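Local atomic coordinates of 3-hydroxyacyl-CoA dehydrogenase (Burkholderia thailandensis, PDB entry 4XGN), a protein that probably catalyses the NAD-dependent interconversion of 3-hydroxyacyl-CoA and 3-oxoacyl-CoA, as a tetrameric short-chain dehydrogenase with a Rossmann fold. Residues A30-E35 against Y231-R236; V129-M134 against N187-M192; T142-V147 against E240-N245. All blocks are in the same frame, centred on the assembly; numbering follows the deposited sequence.

Contact 1: A30-E35 against Y231-R236; sequences ARLLTE and YAMLVR
The helical segments 30-35 and 231-236 pass each other at a signed crossing angle of -50°, their axes 9.3 Å apart at the closest approach, and L32 lies against A232 with their CA atoms 6.5 Å apart. These are pieces of helices 24-35 and 228-240, which the Rossmann-type fold brings together although 195 residues separate the two segments. One leucine carries the contact. With CG anti to the backbone N (chi1 -179°), L32 reaches across and divides its two methyls between successive parts of the facing helix. CD1 settles against A232 and the backbone of M233, 3.8 Å from A232 CB and 3.7 Å from M233 N, so it touches backbone as well as side chain. A232 CB also lies 3.9 Å from L32 CB, and the leucine is thus met at its root as well as at its tip. CD2 takes the other branch and meets the aliphatic part of R236, with L32 CD2 and R236 CD 3.8 Å apart. Here the arginine chain, extended from CG to NE, runs at about a right angle to the leucine. Its charged end is engaged by E240 of the same helix through a salt bridge at NE. The contact is van der Waals in character, with no polar bond between the segments: R236 lends methylene groups to the packing, while its charge is answered one helical turn further on.

Contact 2: V129-M134 against N187-M192; sequences VAAAAM and NAIRVM
The packing of a helix on the parallel sheet of a Rossmann-type fold is the setting in which A131 and M134 of helix 109-135 meet I189, the first residue of strand 189-196. I189 does all the touching from the strand side, and its two branches have separate tasks. CG1 stands anti to the carbonyl carbon (chi1 -60°), which carries CD1 forward to the helix; there I189 CD1 lies 3.7 Å from A131 O and equally close to M134 CB. The methyl thus bridges two residues three apart on the helix, one through its carbonyl oxygen and the other through its side chain. A131 CB is a more distant neighbour, 4.4 Å from I189 CD1. The second branch, CG2, meets the thioether further along the methionine, with M134 SD 4.0 Å from I189 CG2. The M134 chain, extended beyond CG, runs past the isoleucine at a slant, touching it at CB and at the sulfur.

In the fold, helix 109-135 leads into strand 146-151, the neighbour of strand 189-196 in the sheet, and I148 of that strand touches A131, M134 and I189 alike. L184, near the end of helix 164-184, packs on both A131 and I189. That helix closes in a Schellman motif whose C-prime residue is A188, at positive phi (63°); I189 N bonds to L184 O there, so the chain turns from helix into strand immediately before the isoleucine. V101 of the third subunit also packs on A131, and P106 of the same subunit on the adjacent A132.

Contact 3: T142-V147 against E240-N245; sequences TGERGV and ENPMLN
Segment 142-147, a loop that runs into strand 146-151, faces the turn 240-245 with T142 and P242 nearest in register, their CA atoms 7.2 Å apart. Both belong to a Rossmann-type parallel sheet and its connections: the first leads into an inner strand, and the second joins helix 228-240 to strand 248-251, at one edge of the sheet within the chain. The second segment forms a type I beta turn from N241 to L244, reinforced by an Asx turn in which M243 N donates to N241 OD1 over 3.0 Å, at an N-H...O angle of 161°. The turn presents P242 to the carboxylate of E144.

E144 OE2 comes to 3.6 Å from P242 CA and 3.8 Å from P242 CB, lying beside the root of the proline ring. The glutamate chain bends at chi2 (97°), and its two carboxylate oxygens have different partners. OE2 forms a salt bridge with R190 NH2 on strand 189-196, whereas OE1 receives the hydroxyl of T142 two residues back. Bonds at both oxygens probably restrict rotation of the carboxylate, and the arginine probably favours its charged form. T142 also adds a loose apolar touch of its own, CG2 lying 4.4 Å from P242 CG. E230 of the second subunit packs on P242 as well, so the proline touches both the 142-147 loop of its own chain and a neighbouring subunit. The short bond from T142 OG1 to E144 OE1, 2.6 Å, meets the oxygen nearly end-on, in line with its C-O bond.

The three contacts show how one Rossmann-type sheet is clad by helices and loops. Contacts 2 and 3 are neighbours, their centres 11 Å apart, and they are joined directly: R145 N lies 2.8 Å from A188 O, and R190 NH1 lies 2.8 Å from L244 O, both probable hydrogen bonds. Strands 146-151 and 189-196, which carry them, lie side by side in the sheet. Contact 1 sits 16 Å from contact 3, centre to centre, and adjoins it in sequence, the end of helix 228-240 running straight into the turn of contact 3. The side chain of A232 in contact 1 is about 11 Å from the bound NAD. All three contacts reach the second subunit.

Contact 1: A30-E35 against Y231-R236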
ATOM      1  N   ALA A  30      -2.575   5.066  28.950  1.00 13.73           N
ATOM      2  CA  ALA A  30      -2.218   5.752  30.180  1.00 14.58           C
ATOM      3  C   ALA A  30      -1.958   4.768  31.298  1.00 15.52           C
ATOM      4  O   ALA A  30      -0.972   4.904  32.021  1.00 16.08           O
ATOM      5  CB  ALA A  30      -3.312   6.751  30.573  1.00 14.50           C
ATOM      6  N   ARG A  31      -2.826   3.773  31.441  1.00 16.34           N
ATOM      7  CA  ARG A  31      -2.705   2.787  32.480  1.00 17.33           C
ATOM      8  C   ARG A  31      -1.427   1.998  32.315  1.00 17.31           C
ATOM      9  O   ARG A  31      -0.665   1.819  33.288  1.00 17.68           O
ATOM     10  CB  ARG A  31      -3.900   1.849  32.523  1.00 18.31           C
ATOM     11  CG  ARG A  31      -5.191   2.501  32.943  1.00 19.99           C
ATOM     12  CD  ARG A  31      -6.311   1.466  32.938  1.00 21.79           C
ATOM     13  NE  ARG A  31      -7.583   2.102  33.179  1.00 24.14           N
ATOM     14  CZ  ARG A  31      -8.040   2.492  34.344  1.00 26.59           C
ATOM     15  NH1 ARG A  31      -7.336   2.323  35.468  1.00 27.84           N
ATOM     16  NH2 ARG A  31      -9.229   3.069  34.382  1.00 29.58           N
ATOM     17  N   LEU A  32      -1.178   1.525  31.096  1.00 16.60           N
ATOM     18  CA  LEU A  32      -0.048   0.655  30.863  1.00 17.30           C
ATOM     19  C   LEU A  32       1.253   1.405  31.069  1.00 17.14           C
ATOM     20  O   LEU A  32       2.177   0.844  31.673  1.00 18.26           O
ATOM     21  CB  LEU A  32      -0.109   0.008  29.461  1.00 17.41           C
ATOM     22  CG  LEU A  32       1.029  -0.959  29.115  1.00 18.18           C
ATOM     23  CD1 LEU A  32       0.556  -1.971  28.093  1.00 18.36           C
ATOM     24  CD2 LEU A  32       2.219  -0.298  28.444  1.00 18.49           C
ATOM     25  N   LEU A  33       1.327   2.646  30.584  1.00 16.85           N
ATOM     26  CA  LEU A  33       2.528   3.474  30.719  1.00 17.23           C
ATOM     27  C   LEU A  33       2.795   3.817  32.173  1.00 17.81           C
ATOM     28  O   LEU A  33       3.964   3.785  32.618  1.00 18.27           O
ATOM     29  CB  LEU A  33       2.462   4.725  29.869  1.00 17.03           C
ATOM     30  CG  LEU A  33       2.508   4.445  28.349  1.00 16.84           C
ATOM     31  CD1 LEU A  33       2.299   5.715  27.550  1.00 16.73           C
ATOM     32  CD2 LEU A  33       3.790   3.763  27.883  1.00 16.92           C
ATOM     33  N   THR A  34       1.732   4.068  32.923  1.00 17.78           N
ATOM     34  CA  THR A  34       1.859   4.324  34.358  1.00 18.38           C
ATOM     35  C   THR A  34       2.374   3.071  35.095  1.00 19.43           C
ATOM     36  O   THR A  34       3.207   3.192  36.037  1.00 20.10           O
ATOM     37  CB  THR A  34       0.524   4.793  34.966  1.00 18.34           C
ATOM     38  OG1 THR A  34       0.120   6.039  34.383  1.00 17.63           O
ATOM     39  CG2 THR A  34       0.671   4.988  36.467  1.00 18.88           C
ATOM     40  N   GLU A  35       1.846   1.908  34.734  1.00 19.62           N
ATOM     41  CA  GLU A  35       2.183   0.673  35.404  1.00 20.51           C
ATOM     42  C   GLU A  35       3.644   0.374  35.169  1.00 20.72           C
ATOM     43  O   GLU A  35       4.278  -0.210  36.045  1.00 22.24           O
ATOM     44  CB  GLU A  35       1.313  -0.491  34.926  1.00 20.53           C
ATOM     45  N   TYR A 231      -3.788  -2.419  22.288  1.00 12.24           N
ATOM     46  CA  TYR A 231      -3.325  -1.219  21.669  1.00 11.80           C
ATOM     47  C   TYR A 231      -2.132  -0.641  22.419  1.00 11.99           C
ATOM     48  O   TYR A 231      -1.087  -0.295  21.864  1.00 11.45           O
ATOM     49  CB  TYR A 231      -4.478  -0.191  21.563  1.00 11.50           C
ATOM     50  CG  TYR A 231      -4.017   1.166  21.063  1.00 11.36           C
ATOM     51  CD1 TYR A 231      -3.576   2.114  21.932  1.00 11.44           C
ATOM     52  CD2 TYR A 231      -4.037   1.498  19.694  1.00 10.92           C
ATOM     53  CE1 TYR A 231      -3.127   3.338  21.476  1.00 11.38           C
ATOM     54  CE2 TYR A 231      -3.606   2.732  19.236  1.00 10.79           C
ATOM     55  CZ  TYR A 231      -3.140   3.653  20.146  1.00 11.06           C
ATOM     56  OH  TYR A 231      -2.694   4.899  19.747  1.00 11.04           O
ATOM     57  N   ALA A 232      -2.302  -0.563  23.740  1.00 12.33           N
ATOM     58  CA  ALA A 232      -1.284  -0.021  24.563  1.00 12.81           C
ATOM     59  C   ALA A 232       0.017  -0.803  24.537  1.00 13.02           C
ATOM     60  O   ALA A 232       1.064  -0.196  24.551  1.00 12.73           O
ATOM     61  CB  ALA A 232      -1.784   0.073  25.982  1.00 12.98           C
ATOM     62  N   MET A 233      -0.068  -2.120  24.413  1.00 13.94           N
ATOM     63  CA  MET A 233       1.115  -2.945  24.281  1.00 14.89           C
ATOM     64  C   MET A 233       1.917  -2.560  23.047  1.00 13.81           C
ATOM     65  O   MET A 233       3.158  -2.519  23.103  1.00 13.47           O
ATOM     66  CB  MET A 233       0.736  -4.425  24.108  1.00 17.32           C
ATOM     67  CG  MET A 233       0.276  -5.191  25.336  1.00 20.38           C
ATOM     68  SD  MET A 233      -0.299  -6.819  24.722  1.00 25.99           S
ATOM     69  CE  MET A 233       1.202  -7.302  23.921  1.00 23.39           C
ATOM     70  N   LEU A 234       1.212  -2.299  21.923  1.00 12.58           N
ATOM     71  CA  LEU A 234       1.910  -1.897  20.724  1.00 11.94           C
ATOM     72  C   LEU A 234       2.518  -0.512  20.859  1.00 11.84           C
ATOM     73  O   LEU A 234       3.617  -0.252  20.370  1.00 11.67           O
ATOM     74  CB  LEU A 234       0.988  -1.966  19.499  1.00 11.65           C
ATOM     75  CG  LEU A 234       1.624  -1.677  18.129  1.00 11.33           C
ATOM     76  CD1 LEU A 234       2.834  -2.521  17.847  1.00 11.48           C
ATOM     77  CD2 LEU A 234       0.545  -1.800  17.073  1.00 11.15           C
ATOM     78  N   VAL A 235       1.827   0.397  21.536  1.00 11.90           N
ATOM     79  CA  VAL A 235       2.429   1.707  21.801  1.00 12.01           C
ATOM     80  C   VAL A 235       3.786   1.513  22.548  1.00 12.66           C
ATOM     81  O   VAL A 235       4.790   2.159  22.237  1.00 12.50           O
ATOM     82  CB  VAL A 235       1.488   2.629  22.652  1.00 12.16           C
ATOM     83  CG1 VAL A 235       2.202   3.904  23.102  1.00 12.29           C
ATOM     84  CG2 VAL A 235       0.238   2.999  21.889  1.00 11.96           C
ATOM     85  N   ARG A 236       3.779   0.701  23.597  1.00 13.31           N
ATOM     86  CA  ARG A 236       5.026   0.474  24.365  1.00 14.50           C
ATOM     87  C   ARG A 236       6.133  -0.083  23.486  1.00 13.99           C
ATOM     88  O   ARG A 236       7.267   0.344  23.558  1.00 13.93           O
ATOM     89  CB  ARG A 236       4.729  -0.474  25.521  1.00 16.07           C
ATOM     90  CG  ARG A 236       5.961  -0.931  26.261  1.00 18.08           C
ATOM     91  CD  ARG A 236       5.670  -1.571  27.597  1.00 20.27           C
ATOM     92  NE  ARG A 236       6.944  -1.711  28.285  1.00 22.84           N
ATOM     93  CZ  ARG A 236       7.080  -2.042  29.567  1.00 25.79           C
ATOM     94  NH1 ARG A 236       6.024  -2.385  30.296  1.00 26.77           N
ATOM     95  NH2 ARG A 236       8.292  -2.080  30.110  1.00 27.59           N
TER

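Contact 2: V129-M134 against N187-M192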
ATOM      1  N   VAL A 129       3.387  20.959  18.311  1.00 12.99           N
ATOM      2  CA  VAL A 129       3.685  21.595  19.565  1.00 13.70           C
ATOM      3  C   VAL A 129       4.537  20.677  20.456  1.00 13.80           C
ATOM      4  O   VAL A 129       5.567  21.109  21.062  1.00 14.39           O
ATOM      5  CB  VAL A 129       2.395  22.087  20.273  1.00 13.73           C
ATOM      6  CG1 VAL A 129       2.739  22.746  21.605  1.00 14.34           C
ATOM      7  CG2 VAL A 129       1.640  23.102  19.402  1.00 13.74           C
ATOM      8  N   ALA A 130       4.113  19.414  20.566  1.00 13.39           N
ATOM      9  CA  ALA A 130       4.912  18.425  21.280  1.00 13.53           C
ATOM     10  C   ALA A 130       6.309  18.209  20.677  1.00 13.77           C
ATOM     11  O   ALA A 130       7.279  18.084  21.421  1.00 14.08           O
ATOM     12  CB  ALA A 130       4.173  17.109  21.396  1.00 13.24           C
ATOM     13  N   ALA A 131       6.414  18.195  19.346  1.00 13.43           N
ATOM     14  CA  ALA A 131       7.698  18.027  18.692  1.00 13.94           C
ATOM     15  C   ALA A 131       8.646  19.194  18.979  1.00 14.75           C
ATOM     16  O   ALA A 131       9.837  18.992  19.194  1.00 14.90           O
ATOM     17  CB  ALA A 131       7.498  17.851  17.184  1.00 13.60           C
ATOM     18  N   ALA A 132       8.110  20.402  18.968  1.00 15.16           N
ATOM     19  CA  ALA A 132       8.932  21.566  19.256  1.00 16.20           C
ATOM     20  C   ALA A 132       9.503  21.432  20.691  1.00 16.88           C
ATOM     21  O   ALA A 132      10.665  21.754  20.919  1.00 18.02           O
ATOM     22  CB  ALA A 132       8.132  22.824  19.129  1.00 16.24           C
ATOM     23  N   ALA A 133       8.698  20.927  21.622  1.00 17.05           N
ATOM     24  CA  ALA A 133       9.160  20.761  23.007  1.00 17.73           C
ATOM     25  C   ALA A 133      10.166  19.626  23.130  1.00 18.05           C
ATOM     26  O   ALA A 133      11.180  19.745  23.850  1.00 18.20           O
ATOM     27  CB  ALA A 133       7.979  20.551  23.948  1.00 17.83           C
ATOM     28  N   MET A 134       9.906  18.506  22.455  1.00 17.89           N
ATOM     29  CA  MET A 134      10.858  17.380  22.489  1.00 18.14           C
ATOM     30  C   MET A 134      12.187  17.726  21.842  1.00 18.16           C
ATOM     31  O   MET A 134      13.212  17.262  22.296  1.00 18.50           O
ATOM     32  CB  MET A 134      10.298  16.151  21.817  1.00 18.56           C
ATOM     33  CG  MET A 134       9.093  15.495  22.460  1.00 19.55           C
ATOM     34  SD  MET A 134       8.393  14.341  21.200  1.00 21.32           S
ATOM     35  CE  MET A 134       7.212  13.538  22.285  1.00 21.45           C
ATOM     36  N   ASN A 187      16.032  16.053  14.566  1.00 17.35           N
ATOM     37  CA  ASN A 187      15.696  16.257  15.988  1.00 17.27           C
ATOM     38  C   ASN A 187      15.709  14.984  16.786  1.00 16.64           C
ATOM     39  O   ASN A 187      15.593  15.030  17.982  1.00 16.81           O
ATOM     40  CB  ASN A 187      14.313  16.921  16.129  1.00 17.14           C
ATOM     41  CG  ASN A 187      14.204  18.187  15.318  1.00 17.57           C
ATOM     42  OD1 ASN A 187      13.599  18.197  14.242  1.00 17.65           O
ATOM     43  ND2 ASN A 187      14.809  19.263  15.807  1.00 18.15           N
ATOM     44  N   ALA A 188      15.889  13.854  16.124  1.00 16.16           N
ATOM     45  CA  ALA A 188      15.910  12.528  16.759  1.00 15.82           C
ATOM     46  C   ALA A 188      14.549  12.205  17.407  1.00 14.93           C
ATOM     47  O   ALA A 188      14.500  11.692  18.521  1.00 15.08           O
ATOM     48  CB  ALA A 188      17.087  12.377  17.748  1.00 16.70           C
ATOM     49  N   ILE A 189      13.454  12.496  16.704  1.00 13.99           N
ATOM     50  CA  ILE A 189      12.136  12.142  17.208  1.00 13.46           C
ATOM     51  C   ILE A 189      11.542  11.143  16.214  1.00 12.93           C
ATOM     52  O   ILE A 189      11.396  11.488  15.018  1.00 12.74           O
ATOM     53  CB  ILE A 189      11.230  13.363  17.337  1.00 13.42           C
ATOM     54  CG1 ILE A 189      11.845  14.369  18.313  1.00 13.90           C
ATOM     55  CG2 ILE A 189       9.805  12.953  17.667  1.00 13.04           C
ATOM     56  CD1 ILE A 189      11.204  15.720  18.209  1.00 13.93           C
ATOM     57  N   ARG A 190      11.223   9.933  16.709  1.00 12.61           N
ATOM     58  CA  ARG A 190      10.528   8.924  15.860  1.00 12.26           C
ATOM     59  C   ARG A 190       9.025   9.203  15.767  1.00 11.82           C
ATOM     60  O   ARG A 190       8.417   9.759  16.689  1.00 12.00           O
ATOM     61  CB  ARG A 190      10.799   7.520  16.336  1.00 12.34           C
ATOM     62  CG  ARG A 190      12.239   7.148  16.166  1.00 12.86           C
ATOM     63  CD  ARG A 190      12.517   5.688  16.403  1.00 13.08           C
ATOM     64  NE  ARG A 190      12.468   5.384  17.827  1.00 13.42           N
ATOM     65  CZ  ARG A 190      11.493   4.693  18.426  1.00 13.38           C
ATOM     66  NH1 ARG A 190      10.413   4.252  17.776  1.00 12.99           N
ATOM     67  NH2 ARG A 190      11.601   4.448  19.721  1.00 13.87           N
ATOM     68  N   VAL A 191       8.446   8.870  14.617  1.00 11.28           N
ATOM     69  CA  VAL A 191       7.043   9.155  14.337  1.00 11.05           C
ATOM     70  C   VAL A 191       6.427   7.902  13.767  1.00 10.74           C
ATOM     71  O   VAL A 191       6.903   7.376  12.719  1.00 10.44           O
ATOM     72  CB  VAL A 191       6.924  10.300  13.331  1.00 11.25           C
ATOM     73  CG1 VAL A 191       5.470  10.646  13.047  1.00 11.14           C
ATOM     74  CG2 VAL A 191       7.752  11.504  13.828  1.00 11.78           C
ATOM     75  N   MET A 192       5.387   7.414  14.440  1.00 10.51           N
ATOM     76  CA  MET A 192       4.729   6.169  14.036  1.00 10.49           C
ATOM     77  C   MET A 192       3.215   6.310  14.130  1.00 10.39           C
ATOM     78  O   MET A 192       2.673   7.141  14.903  1.00 10.45           O
ATOM     79  CB  MET A 192       5.162   5.032  14.962  1.00 10.59           C
ATOM     80  CG  MET A 192       6.589   4.515  14.778  1.00 10.63           C
ATOM     81  SD  MET A 192       6.786   3.575  13.272  1.00 10.54           S
ATOM     82  CE  MET A 192       5.636   2.253  13.523  1.00 10.31           C
TER

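Contact 3: T142-V147 against E240-N245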
ATOM      1  N   THR A 142      19.663   5.917  23.921  1.00 29.55           N
ATOM      2  CA  THR A 142      19.428   5.280  22.624  1.00 29.74           C
ATOM      3  C   THR A 142      19.401   6.274  21.484  1.00 27.60           C
ATOM      4  O   THR A 142      19.481   5.897  20.326  1.00 27.56           O
ATOM      5  CB  THR A 142      18.132   4.451  22.622  1.00 30.62           C
ATOM      6  OG1 THR A 142      17.115   5.133  23.366  1.00 33.66           O
ATOM      7  CG2 THR A 142      18.385   3.074  23.250  1.00 32.21           C
ATOM      8  N   GLY A 143      19.291   7.551  21.817  1.00 25.98           N
ATOM      9  CA  GLY A 143      19.521   8.614  20.861  1.00 24.70           C
ATOM     10  C   GLY A 143      18.285   9.434  20.685  1.00 22.49           C
ATOM     11  O   GLY A 143      18.381  10.535  20.170  1.00 22.38           O
ATOM     12  N   GLU A 144      17.119   8.909  21.084  1.00 21.18           N
ATOM     13  CA  GLU A 144      15.854   9.633  20.837  1.00 19.99           C
ATOM     14  C   GLU A 144      15.716  10.824  21.756  1.00 19.18           C
ATOM     15  O   GLU A 144      15.981  10.700  22.941  1.00 19.23           O
ATOM     16  CB  GLU A 144      14.589   8.793  21.086  1.00 20.18           C
ATOM     17  CG  GLU A 144      14.347   7.605  20.165  1.00 20.73           C
ATOM     18  CD  GLU A 144      14.810   6.285  20.714  1.00 21.59           C
ATOM     19  OE1 GLU A 144      15.604   6.280  21.647  1.00 23.12           O
ATOM     20  OE2 GLU A 144      14.390   5.248  20.174  1.00 21.86           O
ATOM     21  N   ARG A 145      15.245  11.930  21.220  1.00 17.83           N
ATOM     22  CA  ARG A 145      14.706  12.992  22.070  1.00 17.62           C
ATOM     23  C   ARG A 145      13.244  12.707  22.483  1.00 16.82           C
ATOM     24  O   ARG A 145      12.774  13.174  23.523  1.00 16.70           O
ATOM     25  CB  ARG A 145      14.849  14.335  21.407  1.00 17.87           C
ATOM     26  CG  ARG A 145      16.253  14.841  21.290  1.00 18.57           C
ATOM     27  CD  ARG A 145      16.306  16.309  20.871  1.00 19.21           C
ATOM     28  NE  ARG A 145      17.679  16.809  20.882  1.00 20.14           N
ATOM     29  CZ  ARG A 145      18.589  16.557  19.941  1.00 20.65           C
ATOM     30  NH1 ARG A 145      18.299  15.816  18.864  1.00 20.32           N
ATOM     31  NH2 ARG A 145      19.823  17.035  20.097  1.00 21.69           N
ATOM     32  N   GLY A 146      12.519  11.981  21.638  1.00 15.78           N
ATOM     33  CA  GLY A 146      11.179  11.532  21.933  1.00 15.25           C
ATOM     34  C   GLY A 146      10.572  10.757  20.784  1.00 14.53           C
ATOM     35  O   GLY A 146      11.232  10.542  19.797  1.00 14.42           O
ATOM     36  N   VAL A 147       9.346  10.283  20.972  1.00 14.06           N
ATOM     37  CA  VAL A 147       8.678   9.442  20.020  1.00 13.50           C
ATOM     38  C   VAL A 147       7.235   9.859  20.002  1.00 13.14           C
ATOM     39  O   VAL A 147       6.670  10.183  21.049  1.00 13.22           O
ATOM     40  CB  VAL A 147       8.749   7.977  20.462  1.00 13.60           C
ATOM     41  CG1 VAL A 147       7.967   7.062  19.514  1.00 13.34           C
ATOM     42  CG2 VAL A 147      10.202   7.552  20.589  1.00 13.83           C
ATOM     43  N   GLU A 240       9.814   1.477  22.811  1.00 15.33           N
ATOM     44  CA  GLU A 240      11.022   0.728  23.156  1.00 16.48           C
ATOM     45  C   GLU A 240      11.839   0.216  21.977  1.00 15.98           C
ATOM     46  O   GLU A 240      12.887  -0.376  22.210  1.00 17.42           O
ATOM     47  CB  GLU A 240      10.665  -0.408  24.118  1.00 17.65           C
ATOM     48  CG  GLU A 240      10.065   0.135  25.427  1.00 18.91           C
ATOM     49  CD  GLU A 240       9.692  -0.921  26.461  1.00 20.60           C
ATOM     50  OE1 GLU A 240       9.424  -2.095  26.111  1.00 21.71           O
ATOM     51  OE2 GLU A 240       9.639  -0.570  27.651  1.00 22.97           O
ATOM     52  N   ASN A 241      11.375   0.382  20.742  1.00 14.67           N
ATOM     53  CA  ASN A 241      12.112  -0.152  19.594  1.00 14.23           C
ATOM     54  C   ASN A 241      12.696   0.974  18.761  1.00 14.10           C
ATOM     55  O   ASN A 241      11.984   1.625  18.000  1.00 13.79           O
ATOM     56  CB  ASN A 241      11.250  -1.086  18.765  1.00 13.38           C
ATOM     57  CG  ASN A 241      12.059  -1.905  17.782  1.00 13.07           C
ATOM     58  OD1 ASN A 241      13.083  -1.450  17.248  1.00 12.87           O
ATOM     59  ND2 ASN A 241      11.610  -3.137  17.551  1.00 12.60           N
ATOM     60  N   PRO A 242      14.008   1.197  18.872  1.00 14.80           N
ATOM     61  CA  PRO A 242      14.614   2.320  18.165  1.00 14.92           C
ATOM     62  C   PRO A 242      14.520   2.293  16.665  1.00 14.55           C
ATOM     63  O   PRO A 242      14.729   3.334  16.047  1.00 14.65           O
ATOM     64  CB  PRO A 242      16.071   2.242  18.606  1.00 15.79           C
ATOM     65  CG  PRO A 242      15.999   1.559  19.895  1.00 16.22           C
ATOM     66  CD  PRO A 242      15.041   0.469  19.632  1.00 15.65           C
ATOM     67  N   MET A 243      14.170   1.143  16.082  1.00 13.80           N
ATOM     68  CA  MET A 243      14.131   1.034  14.602  1.00 13.62           C
ATOM     69  C   MET A 243      12.740   1.290  14.004  1.00 12.47           C
ATOM     70  O   MET A 243      12.617   1.343  12.753  1.00 12.16           O
ATOM     71  CB  MET A 243      14.649  -0.319  14.134  1.00 14.48           C
ATOM     72  CG  MET A 243      16.166  -0.378  14.119  1.00 15.52           C
ATOM     73  SD  MET A 243      16.957   0.700  12.899  1.00 17.35           S
ATOM     74  CE  MET A 243      16.389  -0.071  11.387  1.00 17.09           C
ATOM     75  N   LEU A 244      11.709   1.434  14.845  1.00 11.80           N
ATOM     76  CA  LEU A 244      10.361   1.694  14.339  1.00 11.13           C
ATOM     77  C   LEU A 244      10.226   3.157  14.063  1.00 10.95           C
ATOM     78  O   LEU A 244      10.127   3.957  14.993  1.00 11.15           O
ATOM     79  CB  LEU A 244       9.310   1.154  15.304  1.00 11.08           C
ATOM     80  CG  LEU A 244       9.013  -0.344  15.267  1.00 10.94           C
ATOM     81  CD1 LEU A 244       8.107  -0.726  16.446  1.00 11.06           C
ATOM     82  CD2 LEU A 244       8.407  -0.751  13.916  1.00 10.75           C
ATOM     83  N   ASN A 245      10.196   3.536  12.793  1.00 10.52           N
ATOM     84  CA  ASN A 245      10.019   4.918  12.434  1.00 10.55           C
ATOM     85  C   ASN A 245       9.334   5.029  11.044  1.00 10.17           C
ATOM     86  O   ASN A 245       9.638   4.232  10.152  1.00 10.03           O
ATOM     87  CB  ASN A 245      11.370   5.569  12.396  1.00 10.91           C
ATOM     88  CG  ASN A 245      11.293   7.086  12.420  1.00 11.18           C
ATOM     89  OD1 ASN A 245      10.230   7.688  12.701  1.00 11.24           O
ATOM     90  ND2 ASN A 245      12.423   7.725  12.185  1.00 11.56           N
TER